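Local atomic coordinates of colicin B (Escherichia coli, PDB entry 1RH1), a protein that forms channels in the cytoplasmic membrane of Escherichia coli and closely related bacteria, depolarising it and dissipating the energy of the cell. Residues 323-328 / 353-358; 375-380 / 486-491; 393-398 / 475-480; 462-467 / 490-495. All blocks are in the same frame, centred on the assembly; numbering follows the deposited sequence.

Contact 1. Residues 323-328 / 353-358; sequences TKTSEV and ENINNF
Thr325 and Ile355 meet inside an antiparallel helical hairpin of the pore-forming domain, made by the long helix 291-340 and the helix 342-357 that turns back along it. The axes of the two short helical segments run 174° apart in direction and come within 8.3 Å of each other. The nearest backbones are those of Ser326 and Asn356, with CA atoms 5.7 Å apart, consistent with the small side chains of Thr325 and Ser326 on the long helix. On the buried side, one methyl does the touching: Thr325 CG2 lies 3.7 Å from Ile355 CG2 and equally near Ile355 CD1, set between the branch methyl and the chain end. The two side chains meet at about a right angle. With chi1 at -65°, Thr325 turns CG2 to the isoleucine, while OG1 lies back beside its own backbone N and bonds to Val321 O, one turn earlier. OG1 also makes a weak bond to Ser462 of helix 457-472, whose Ser465 and Leu466 pack against Thr325. Ile355 is further covered by Leu322, Ile329 and Ile497. Towards the more open side, Ser326 and Thr323 receive Asn356. The Ser326 hydroxyl makes a weak bond to Ala352 O on the facing helix, one turn before Asn356. The Asn356 amide reaches across by its nitrogen end: ND2 settles over the backbone of the long helix, 3.3 Å from Thr323 CA and 3.2 Å from Ser326 CB.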
loop_
_atom_site.group_PDB
_atom_site.type_symbol
_atom_site.label_atom_id
_atom_site.label_comp_id
_atom_site.label_asym_id
_atom_site.label_seq_id
_atom_site.Cartn_x
_atom_site.Cartn_y
_atom_site.Cartn_z
ATOM N N THR A 323 21.648 -3.263 -1.992
ATOM C CA THR A 323 22.499 -2.086 -1.831
ATOM C C THR A 323 23.838 -2.466 -1.246
ATOM O O THR A 323 24.838 -1.965 -1.749
ATOM C CB THR A 323 21.933 -0.992 -0.919
ATOM O OG1 THR A 323 21.880 -1.515 0.397
ATOM C CG2 THR A 323 20.588 -0.505 -1.414
ATOM N N LYS A 324 23.918 -3.341 -0.239
ATOM C CA LYS A 324 25.214 -3.805 0.210
ATOM C C LYS A 324 25.953 -4.514 -0.934
ATOM O O LYS A 324 27.152 -4.275 -1.072
ATOM C CB LYS A 324 25.055 -4.758 1.394
ATOM C CG LYS A 324 26.345 -5.173 2.122
ATOM C CD LYS A 324 27.057 -3.940 2.670
ATOM C CE LYS A 324 28.119 -4.201 3.741
ATOM N NZ LYS A 324 29.285 -4.908 3.255
ATOM N N THR A 325 25.323 -5.314 -1.815
ATOM C CA THR A 325 26.056 -5.992 -2.879
ATOM C C THR A 325 26.714 -5.001 -3.816
ATOM O O THR A 325 27.905 -5.091 -4.091
ATOM C CB THR A 325 25.117 -6.912 -3.671
ATOM O OG1 THR A 325 24.703 -7.899 -2.753
ATOM C CG2 THR A 325 25.768 -7.623 -4.830
ATOM N N SER A 326 25.928 -4.004 -4.219
ATOM C CA SER A 326 26.352 -2.908 -5.071
ATOM C C SER A 326 27.634 -2.279 -4.534
ATOM O O SER A 326 28.630 -2.168 -5.236
ATOM C CB SER A 326 25.250 -1.890 -5.103
ATOM O OG SER A 326 25.536 -0.876 -6.035
ATOM N N GLU A 327 27.640 -1.963 -3.242
ATOM C CA GLU A 327 28.763 -1.345 -2.568
ATOM C C GLU A 327 29.973 -2.261 -2.587
ATOM O O GLU A 327 31.067 -1.803 -2.907
ATOM C CB GLU A 327 28.265 -1.035 -1.186
ATOM C CG GLU A 327 29.108 -0.288 -0.175
ATOM C CD GLU A 327 28.411 -0.269 1.195
ATOM O OE1 GLU A 327 28.882 -0.946 2.121
ATOM O OE2 GLU A 327 27.384 0.408 1.335
ATOM N N VAL A 328 29.807 -3.561 -2.333
ATOM C CA VAL A 328 30.911 -4.517 -2.348
ATOM C C VAL A 328 31.456 -4.712 -3.752
ATOM O O VAL A 328 32.661 -4.813 -3.960
ATOM C CB VAL A 328 30.423 -5.855 -1.775
ATOM C CG1 VAL A 328 31.500 -6.909 -1.872
ATOM C CG2 VAL A 328 30.050 -5.661 -0.317
ATOM N N GLU A 353 25.459 -1.224 -10.761
ATOM C CA GLU A 353 24.249 -0.498 -11.180
ATOM C C GLU A 353 23.154 -1.512 -11.485
ATOM O O GLU A 353 22.046 -1.446 -10.947
ATOM C CB GLU A 353 24.501 0.345 -12.439
ATOM C CG GLU A 353 25.219 1.690 -12.200
ATOM C CD GLU A 353 25.841 2.422 -13.415
ATOM O OE1 GLU A 353 25.313 2.338 -14.538
ATOM O OE2 GLU A 353 26.872 3.094 -13.227
ATOM N N ASN A 354 23.497 -2.520 -12.291
ATOM C CA ASN A 354 22.582 -3.589 -12.624
ATOM C C ASN A 354 22.060 -4.402 -11.452
ATOM O O ASN A 354 20.913 -4.856 -11.465
ATOM C CB ASN A 354 23.265 -4.507 -13.593
ATOM C CG ASN A 354 22.976 -4.088 -15.011
ATOM O OD1 ASN A 354 23.409 -3.037 -15.483
ATOM N ND2 ASN A 354 22.205 -4.934 -15.694
ATOM N N ILE A 355 22.897 -4.603 -10.433
ATOM C CA ILE A 355 22.466 -5.367 -9.282
ATOM C C ILE A 355 21.572 -4.461 -8.449
ATOM O O ILE A 355 20.494 -4.889 -8.011
ATOM C CB ILE A 355 23.691 -5.849 -8.449
ATOM C CG1 ILE A 355 24.558 -6.791 -9.249
ATOM C CG2 ILE A 355 23.208 -6.610 -7.235
ATOM C CD1 ILE A 355 25.818 -7.290 -8.522
ATOM N N ASN A 356 21.977 -3.187 -8.303
ATOM C CA ASN A 356 21.243 -2.272 -7.461
ATOM C C ASN A 356 19.853 -1.968 -7.976
ATOM O O ASN A 356 19.029 -1.403 -7.265
ATOM C CB ASN A 356 21.984 -0.975 -7.308
ATOM C CG ASN A 356 21.639 -0.397 -5.949
ATOM O OD1 ASN A 356 20.837 0.518 -5.791
ATOM N ND2 ASN A 356 22.222 -0.968 -4.907
ATOM N N ASN A 357 19.564 -2.370 -9.207
ATOM C CA ASN A 357 18.233 -2.223 -9.782
ATOM C C ASN A 357 17.542 -3.542 -10.122
ATOM O O ASN A 357 16.359 -3.574 -10.462
ATOM C CB ASN A 357 18.315 -1.395 -11.050
ATOM C CG ASN A 357 18.944 -0.043 -10.837
ATOM O OD1 ASN A 357 19.572 0.449 -11.768
ATOM N ND2 ASN A 357 18.813 0.563 -9.650
ATOM N N PHE A 358 18.295 -4.639 -10.019
ATOM C CA PHE A 358 17.867 -5.983 -10.321
ATOM C C PHE A 358 16.623 -6.447 -9.596
ATOM O O PHE A 358 16.111 -7.507 -9.909
ATOM C CB PHE A 358 19.005 -6.870 -10.005
ATOM C CG PHE A 358 18.908 -8.182 -10.710
ATOM C CD1 PHE A 358 19.402 -8.266 -11.997
ATOM C CD2 PHE A 358 18.377 -9.288 -10.052
ATOM C CE1 PHE A 358 19.367 -9.487 -12.655
ATOM C CE2 PHE A 358 18.341 -10.498 -10.702
ATOM C CZ PHE A 358 18.836 -10.594 -12.000
#

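Contact 2. Residues 375-380 / 486-491; sequences KLMANP and GVVIAG
Leu376 faces Gly491 across the contact, their CA atoms 6.9 Å apart. Residues Leu376 to Asn379 form a type I turn, closed by Asn379 N on Leu376 O at 3.0 Å, whereas 486-491 is helical throughout. Leu376 carries most of the packing with its two methyls. CD2 rests directly on backbone, 3.7 Å from Gly491 CA, where the absence of a side chain lets the methyl sit down on the helix. CD1 reaches one turn back to Val487 CG1, more loosely, at 4.2 Å. A chi1 of 170°, with CG opposite the backbone N, carries both methyls out to the helix. Met377 starts off to one side, and bends at chi2 and chi3 bring its terminal CE back to Val488 CG2, 3.8 Å away. Trp440 touches both Met377 and Val488, and Val502, Asn506 and Ile510 of helix 500-510 pack on Leu376. Lys375 makes salt bridges to Asp499 and Asp503. Helix 479-495 is predicted to span the membrane. Its burial among other helices, here 366-376 and 500-510, is characteristic of the soluble form of colicin pore-forming domains, in which a hydrophobic hairpin is buried within a helical bundle.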
loop_
_atom_site.group_PDB
_atom_site.type_symbol
_atom_site.label_atom_id
_atom_site.label_comp_id
_atom_site.label_asym_id
_atom_site.label_seq_id
_atom_site.Cartn_x
_atom_site.Cartn_y
_atom_site.Cartn_z
ATOM N N LYS A 375 33.133 -18.662 -22.507
ATOM C CA LYS A 375 33.674 -17.692 -23.444
ATOM C C LYS A 375 34.828 -16.936 -22.786
ATOM O O LYS A 375 35.830 -16.615 -23.429
ATOM C CB LYS A 375 32.537 -16.747 -23.835
ATOM C CG LYS A 375 32.886 -15.568 -24.730
ATOM C CD LYS A 375 31.783 -14.502 -24.765
ATOM C CE LYS A 375 30.408 -14.945 -25.270
ATOM N NZ LYS A 375 29.639 -13.806 -25.763
ATOM N N LEU A 376 34.692 -16.659 -21.484
ATOM C CA LEU A 376 35.691 -15.917 -20.748
ATOM C C LEU A 376 36.921 -16.756 -20.528
ATOM O O LEU A 376 38.041 -16.358 -20.835
ATOM C CB LEU A 376 35.116 -15.497 -19.423
ATOM C CG LEU A 376 36.067 -14.920 -18.422
ATOM C CD1 LEU A 376 36.712 -13.659 -18.946
ATOM C CD2 LEU A 376 35.289 -14.663 -17.166
ATOM N N MET A 377 36.664 -17.941 -19.983
ATOM C CA MET A 377 37.688 -18.905 -19.642
ATOM C C MET A 377 38.309 -19.522 -20.881
ATOM O O MET A 377 39.257 -20.305 -20.788
ATOM C CB MET A 377 37.062 -19.970 -18.772
ATOM C CG MET A 377 37.509 -19.992 -17.319
ATOM S SD MET A 377 37.345 -18.466 -16.372
ATOM C CE MET A 377 38.770 -18.810 -15.386
ATOM N N ALA A 378 37.771 -19.171 -22.054
ATOM C CA ALA A 378 38.320 -19.601 -23.323
ATOM C C ALA A 378 39.428 -18.672 -23.767
ATOM O O ALA A 378 40.296 -19.092 -24.532
ATOM C CB ALA A 378 37.267 -19.595 -24.416
ATOM N N ASN A 379 39.392 -17.413 -23.303
ATOM C CA ASN A 379 40.402 -16.409 -23.607
ATOM C C ASN A 379 41.739 -16.968 -23.119
ATOM O O ASN A 379 41.944 -17.183 -21.922
ATOM C CB ASN A 379 40.051 -15.088 -22.883
ATOM C CG ASN A 379 40.841 -13.841 -23.296
ATOM O OD1 ASN A 379 40.424 -12.708 -23.053
ATOM N ND2 ASN A 379 41.999 -13.952 -23.938
ATOM N N PRO A 380 42.653 -17.291 -24.033
ATOM C CA PRO A 380 43.955 -17.853 -23.720
ATOM C C PRO A 380 44.913 -16.935 -22.971
ATOM O O PRO A 380 45.882 -17.425 -22.391
ATOM C CB PRO A 380 44.473 -18.296 -25.060
ATOM C CG PRO A 380 43.920 -17.243 -25.976
ATOM C CD PRO A 380 42.490 -17.122 -25.467
ATOM N N GLY A 486 39.788 -10.892 -9.840
ATOM C CA GLY A 486 38.925 -9.756 -10.130
ATOM C C GLY A 486 38.230 -9.942 -11.464
ATOM O O GLY A 486 37.114 -9.476 -11.638
ATOM N N VAL A 487 38.894 -10.611 -12.415
ATOM C CA VAL A 487 38.317 -10.965 -13.704
ATOM C C VAL A 487 37.328 -12.130 -13.535
ATOM O O VAL A 487 36.180 -11.976 -13.930
ATOM C CB VAL A 487 39.479 -11.315 -14.643
ATOM C CG1 VAL A 487 39.002 -12.085 -15.843
ATOM C CG2 VAL A 487 40.063 -10.030 -15.194
ATOM N N VAL A 488 37.714 -13.283 -12.938
ATOM C CA VAL A 488 36.841 -14.430 -12.688
ATOM C C VAL A 488 35.567 -14.035 -12.010
ATOM O O VAL A 488 34.521 -14.284 -12.593
ATOM C CB VAL A 488 37.494 -15.501 -11.803
ATOM C CG1 VAL A 488 36.496 -16.548 -11.261
ATOM C CG2 VAL A 488 38.506 -16.208 -12.688
ATOM N N ILE A 489 35.604 -13.395 -10.847
ATOM C CA ILE A 489 34.347 -13.080 -10.205
ATOM C C ILE A 489 33.545 -12.026 -10.940
ATOM O O ILE A 489 32.324 -12.056 -10.822
ATOM C CB ILE A 489 34.563 -12.627 -8.760
ATOM C CG1 ILE A 489 35.208 -11.273 -8.635
ATOM C CG2 ILE A 489 35.415 -13.713 -8.113
ATOM C CD1 ILE A 489 34.950 -10.681 -7.236
ATOM N N ALA A 490 34.165 -11.140 -11.741
ATOM C CA ALA A 490 33.412 -10.130 -12.487
ATOM C C ALA A 490 32.706 -10.771 -13.669
ATOM O O ALA A 490 31.539 -10.503 -13.929
ATOM C CB ALA A 490 34.318 -9.050 -13.027
ATOM N N GLY A 491 33.407 -11.666 -14.362
ATOM C CA GLY A 491 32.849 -12.455 -15.438
ATOM C C GLY A 491 31.803 -13.395 -14.870
ATOM O O GLY A 491 30.833 -13.666 -15.570
#

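Contact 3. Residues 393-398 / 475-480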
loop_
_atom_site.group_PDB
_atom_site.type_symbol
_atom_site.label_atom_id
_atom_site.label_comp_id
_atom_site.label_asym_id
_atom_site.label_seq_id
_atom_site.Cartn_x
_atom_site.Cartn_y
_atom_site.Cartn_z
ATOM N N VAL A 393 43.055 -21.123 -4.044
ATOM C CA VAL A 393 42.458 -22.301 -3.471
ATOM C C VAL A 393 42.636 -22.226 -1.973
ATOM O O VAL A 393 41.631 -22.151 -1.282
ATOM C CB VAL A 393 43.138 -23.523 -4.065
ATOM C CG1 VAL A 393 42.688 -24.804 -3.386
ATOM C CG2 VAL A 393 42.759 -23.591 -5.528
ATOM N N ASN A 394 43.872 -22.133 -1.471
ATOM C CA ASN A 394 44.137 -22.038 -0.042
ATOM C C ASN A 394 43.475 -20.867 0.686
ATOM O O ASN A 394 43.175 -20.932 1.880
ATOM C CB ASN A 394 45.619 -21.965 0.161
ATOM C CG ASN A 394 46.338 -23.289 -0.013
ATOM O OD1 ASN A 394 47.460 -23.321 -0.514
ATOM N ND2 ASN A 394 45.755 -24.413 0.400
ATOM N N ALA A 395 43.226 -19.778 -0.045
ATOM C CA ALA A 395 42.498 -18.638 0.479
ATOM C C ALA A 395 41.028 -18.978 0.654
ATOM O O ALA A 395 40.400 -18.540 1.619
ATOM C CB ALA A 395 42.613 -17.471 -0.471
ATOM N N TRP A 396 40.453 -19.758 -0.260
ATOM C CA TRP A 396 39.102 -20.214 -0.051
ATOM C C TRP A 396 39.015 -21.251 1.069
ATOM O O TRP A 396 38.080 -21.209 1.858
ATOM C CB TRP A 396 38.603 -20.752 -1.359
ATOM C CG TRP A 396 38.035 -19.662 -2.255
ATOM C CD1 TRP A 396 38.614 -19.346 -3.449
ATOM C CD2 TRP A 396 36.913 -18.927 -1.989
ATOM N NE1 TRP A 396 37.858 -18.415 -3.954
ATOM C CE2 TRP A 396 36.841 -18.140 -3.125
ATOM C CE3 TRP A 396 35.952 -18.803 -0.980
ATOM C CZ2 TRP A 396 35.806 -17.221 -3.268
ATOM C CZ3 TRP A 396 34.916 -17.882 -1.124
ATOM C CH2 TRP A 396 34.840 -17.096 -2.268
ATOM N N LYS A 397 39.989 -22.156 1.247
ATOM C CA LYS A 397 40.004 -23.147 2.319
ATOM C C LYS A 397 39.968 -22.554 3.704
ATOM O O LYS A 397 39.568 -23.206 4.650
ATOM C CB LYS A 397 41.234 -23.987 2.258
ATOM C CG LYS A 397 41.323 -24.800 1.009
ATOM C CD LYS A 397 42.493 -25.715 1.231
ATOM C CE LYS A 397 42.194 -27.056 0.600
ATOM N NZ LYS A 397 41.104 -27.703 1.301
ATOM N N ALA A 398 40.417 -21.311 3.854
ATOM C CA ALA A 398 40.418 -20.634 5.134
ATOM C C ALA A 398 39.253 -19.669 5.309
ATOM O O ALA A 398 38.994 -19.157 6.406
ATOM C CB ALA A 398 41.711 -19.892 5.274
ATOM N N PHE A 475 41.016 -11.301 0.919
ATOM C CA PHE A 475 41.999 -12.346 0.791
ATOM C C PHE A 475 43.401 -11.793 0.904
ATOM O O PHE A 475 43.684 -10.672 0.463
ATOM C CB PHE A 475 41.873 -13.023 -0.539
ATOM C CG PHE A 475 40.796 -14.076 -0.676
ATOM C CD1 PHE A 475 40.503 -14.550 -1.966
ATOM C CD2 PHE A 475 40.131 -14.589 0.442
ATOM C CE1 PHE A 475 39.546 -15.542 -2.140
ATOM C CE2 PHE A 475 39.175 -15.580 0.257
ATOM C CZ PHE A 475 38.889 -16.050 -1.028
ATOM N N GLY A 476 44.272 -12.583 1.538
ATOM C CA GLY A 476 45.674 -12.218 1.545
ATOM C C GLY A 476 46.285 -12.715 0.232
ATOM O O GLY A 476 46.792 -13.852 0.195
ATOM N N LEU A 477 46.213 -11.928 -0.867
ATOM C CA LEU A 477 46.760 -12.390 -2.150
ATOM C C LEU A 477 47.540 -11.289 -2.866
ATOM O O LEU A 477 47.223 -10.101 -2.723
ATOM C CB LEU A 477 45.662 -12.843 -3.126
ATOM C CG LEU A 477 44.519 -13.759 -2.741
ATOM C CD1 LEU A 477 43.491 -13.699 -3.848
ATOM C CD2 LEU A 477 45.013 -15.164 -2.475
ATOM N N SER A 478 48.534 -11.678 -3.690
ATOM C CA SER A 478 49.330 -10.727 -4.443
ATOM C C SER A 478 48.545 -10.000 -5.542
ATOM O O SER A 478 47.415 -10.379 -5.841
ATOM C CB SER A 478 50.517 -11.464 -5.043
ATOM O OG SER A 478 50.285 -12.096 -6.294
ATOM N N ALA A 479 49.084 -8.952 -6.168
ATOM C CA ALA A 479 48.383 -8.239 -7.222
ATOM C C ALA A 479 48.070 -9.010 -8.503
ATOM O O ALA A 479 47.070 -8.732 -9.181
ATOM C CB ALA A 479 49.167 -7.029 -7.642
ATOM N N THR A 480 48.898 -10.008 -8.838
ATOM C CA THR A 480 48.699 -10.780 -10.060
ATOM C C THR A 480 47.424 -11.561 -9.921
ATOM O O THR A 480 46.548 -11.508 -10.778
ATOM C CB THR A 480 49.808 -11.777 -10.311
ATOM O OG1 THR A 480 51.014 -11.177 -9.892
ATOM C CG2 THR A 480 49.930 -12.128 -11.779
#
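Phe475 is the bump of this contact, and Ala395 with Trp396 on helix 386-398 forms the step that receives it. The small methyl of Ala395 stands almost exactly over the middle of the phenyl face: its CB is 3.7 Å from the ring centroid and 4° off the normal, a CH-pi contact. The far end of the same ring rests on the indole. Phe475 CZ sits over the face of Trp396, 3.6 Å from Trp396 CE2, and the planes stand at 87°, an edge-to-face pair with the phenyl giving the edge. A chi1 of -85° lays Trp396 back along its helix, so that a broad face is turned to the incoming ring. Along the flank, Phe475 CE2 comes 3.5 Å from Ala395 O. The Ala395 methyl in turn fills the notch between the phenyl ring and Leu477, whose CD2 lies 3.9 Å from Ala395 CB. An inverse gamma turn centred on Gly476 separates Phe475 from Leu477, and Ser478 follows as the N-cap of helix 479-495. Ser431 and Ile432 of helix 420-435 also touch the indole. Residues 475-478 belong to the connection between helices 457-472 and 479-495, the hydrophobic helical hairpin of colicin pore-forming domains.

Contact 4. Residues 462-467 / 490-495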
loop_
_atom_site.group_PDB
_atom_site.type_symbol
_atom_site.label_atom_id
_atom_site.label_comp_id
_atom_site.label_asym_id
_atom_site.label_seq_id
_atom_site.Cartn_x
_atom_site.Cartn_y
_atom_site.Cartn_z
ATOM N N SER A 462 22.715 -11.443 -4.870
ATOM C CA SER A 462 23.444 -10.798 -3.804
ATOM C C SER A 462 24.358 -11.749 -3.080
ATOM O O SER A 462 25.558 -11.550 -3.177
ATOM C CB SER A 462 22.483 -10.199 -2.853
ATOM O OG SER A 462 21.955 -9.102 -3.571
ATOM N N LEU A 463 23.868 -12.800 -2.414
ATOM C CA LEU A 463 24.678 -13.831 -1.770
ATOM C C LEU A 463 25.838 -14.316 -2.617
ATOM O O LEU A 463 26.940 -14.414 -2.110
ATOM C CB LEU A 463 23.765 -14.979 -1.439
ATOM C CG LEU A 463 24.234 -16.250 -0.806
ATOM C CD1 LEU A 463 24.857 -16.023 0.543
ATOM C CD2 LEU A 463 23.015 -17.115 -0.621
ATOM N N PHE A 464 25.651 -14.545 -3.907
ATOM C CA PHE A 464 26.714 -14.998 -4.762
ATOM C C PHE A 464 27.753 -13.934 -4.976
ATOM O O PHE A 464 28.957 -14.191 -4.918
ATOM C CB PHE A 464 26.149 -15.386 -6.083
ATOM C CG PHE A 464 27.187 -15.936 -7.035
ATOM C CD1 PHE A 464 27.784 -17.166 -6.777
ATOM C CD2 PHE A 464 27.529 -15.213 -8.168
ATOM C CE1 PHE A 464 28.725 -17.660 -7.667
ATOM C CE2 PHE A 464 28.474 -15.721 -9.053
ATOM C CZ PHE A 464 29.072 -16.945 -8.802
ATOM N N SER A 465 27.253 -12.735 -5.275
ATOM C CA SER A 465 28.125 -11.597 -5.509
ATOM C C SER A 465 28.808 -11.162 -4.230
ATOM O O SER A 465 30.006 -10.934 -4.263
ATOM C CB SER A 465 27.334 -10.444 -6.066
ATOM O OG SER A 465 26.712 -10.835 -7.277
ATOM N N LEU A 466 28.096 -11.069 -3.105
ATOM C CA LEU A 466 28.669 -10.782 -1.814
ATOM C C LEU A 466 29.697 -11.820 -1.410
ATOM O O LEU A 466 30.812 -11.423 -1.099
ATOM C CB LEU A 466 27.631 -10.769 -0.755
ATOM C CG LEU A 466 26.756 -9.570 -0.668
ATOM C CD1 LEU A 466 25.783 -9.779 0.466
ATOM C CD2 LEU A 466 27.571 -8.336 -0.366
ATOM N N THR A 467 29.405 -13.133 -1.419
ATOM C CA THR A 467 30.377 -14.168 -1.066
ATOM C C THR A 467 31.627 -14.043 -1.930
ATOM O O THR A 467 32.721 -14.129 -1.371
ATOM C CB THR A 467 29.794 -15.594 -1.258
ATOM O OG1 THR A 467 28.632 -15.702 -0.447
ATOM C CG2 THR A 467 30.772 -16.679 -0.849
ATOM N N ALA A 490 34.165 -11.140 -11.741
ATOM C CA ALA A 490 33.412 -10.130 -12.487
ATOM C C ALA A 490 32.706 -10.771 -13.669
ATOM O O ALA A 490 31.539 -10.503 -13.929
ATOM C CB ALA A 490 34.318 -9.050 -13.027
ATOM N N GLY A 491 33.407 -11.666 -14.362
ATOM C CA GLY A 491 32.849 -12.455 -15.438
ATOM C C GLY A 491 31.803 -13.395 -14.870
ATOM O O GLY A 491 30.833 -13.666 -15.570
ATOM N N ALA A 492 31.923 -13.865 -13.613
ATOM C CA ALA A 492 30.927 -14.750 -13.025
ATOM C C ALA A 492 29.684 -13.987 -12.590
ATOM O O ALA A 492 28.591 -14.342 -13.020
ATOM C CB ALA A 492 31.488 -15.472 -11.817
ATOM N N ILE A 493 29.741 -12.933 -11.785
ATOM C CA ILE A 493 28.549 -12.152 -11.490
ATOM C C ILE A 493 27.959 -11.575 -12.777
ATOM O O ILE A 493 26.747 -11.436 -12.937
ATOM C CB ILE A 493 28.936 -11.051 -10.570
ATOM C CG1 ILE A 493 29.421 -11.671 -9.303
ATOM C CG2 ILE A 493 27.768 -10.137 -10.306
ATOM C CD1 ILE A 493 30.217 -10.632 -8.514
ATOM N N GLY A 494 28.846 -11.277 -13.728
ATOM C CA GLY A 494 28.456 -10.733 -15.021
ATOM C C GLY A 494 27.475 -11.614 -15.783
ATOM O O GLY A 494 26.380 -11.169 -16.147
ATOM N N ALA A 495 27.902 -12.877 -15.942
ATOM C CA ALA A 495 27.167 -13.922 -16.641
ATOM C C ALA A 495 25.724 -14.174 -16.208
ATOM O O ALA A 495 24.939 -14.651 -17.012
ATOM C CB ALA A 495 27.926 -15.226 -16.512
#
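Two residues before Ser465, which packs on Ile493, the carbonyl oxygen of Leu463 is gripped twice by Thr467. Thr467 OG1 bonds to Leu463 O at 2.7 Å and Thr467 N to the same oxygen at 2.9 Å, the two arriving from opposite faces of the carbonyl plane. The hydroxyl is thereby satisfied within its own helix, in buried surroundings. Ser465 likewise bonds within its helix: its OG reaches back to Leu461 O, and Ile493 packs against the same oxygen. Ile493 CG2 approaches Ser465 OG to 3.3 Å and CG1 to 3.5 Å, so the fork at CB straddles the oxygen, while CD1 runs on to Ser465 CB at 3.8 Å. Helices 457-472 and 479-495, both predicted to cross the membrane, form the hydrophobic hairpin of the channel-forming colicins, thought to lead insertion into the bilayer; here the short segments run antiparallel, 173° apart, with axes 10.3 Å from each other. Phe464 reaches across this separation. Its CG lies opposite the backbone N (chi1 -177°), which sends the ring out to the partner helix edge first. Phe464 CE2 stops 4.1 Å from Ala492 CB, which lies near the ring plane, as does the backbone N of Ile493. Around the ring, Ile427 of helix 420-435 and Leu443, Val447 and Trp450 of helix 441-452 also pack on Phe464.

How the contacts relate
All four contacts lie in the helical pore-forming domain. Contact 1 closes first along the chain. Contact 3 is nested within the loop closed by contact 2, and contact 4 crosses contact 3. Contacts 2, 3 and 4 involve helix 479-495: contact 3 in the connection just before it, contact 2 midway and contact 4 near its end, with Ala490 and Gly491 common to contacts 2 and 4. Contacts 1 and 4 have centres about 11 Å apart and touch through Thr325 and Val328 against helix 457-472. Contacts 3 and 4, with centres about 17 Å apart, meet where Trp396 packs on Thr467. The hydrophobic hairpin 457-495 is thus held by helices on several sides, packing that membrane insertion would presumably have to undo.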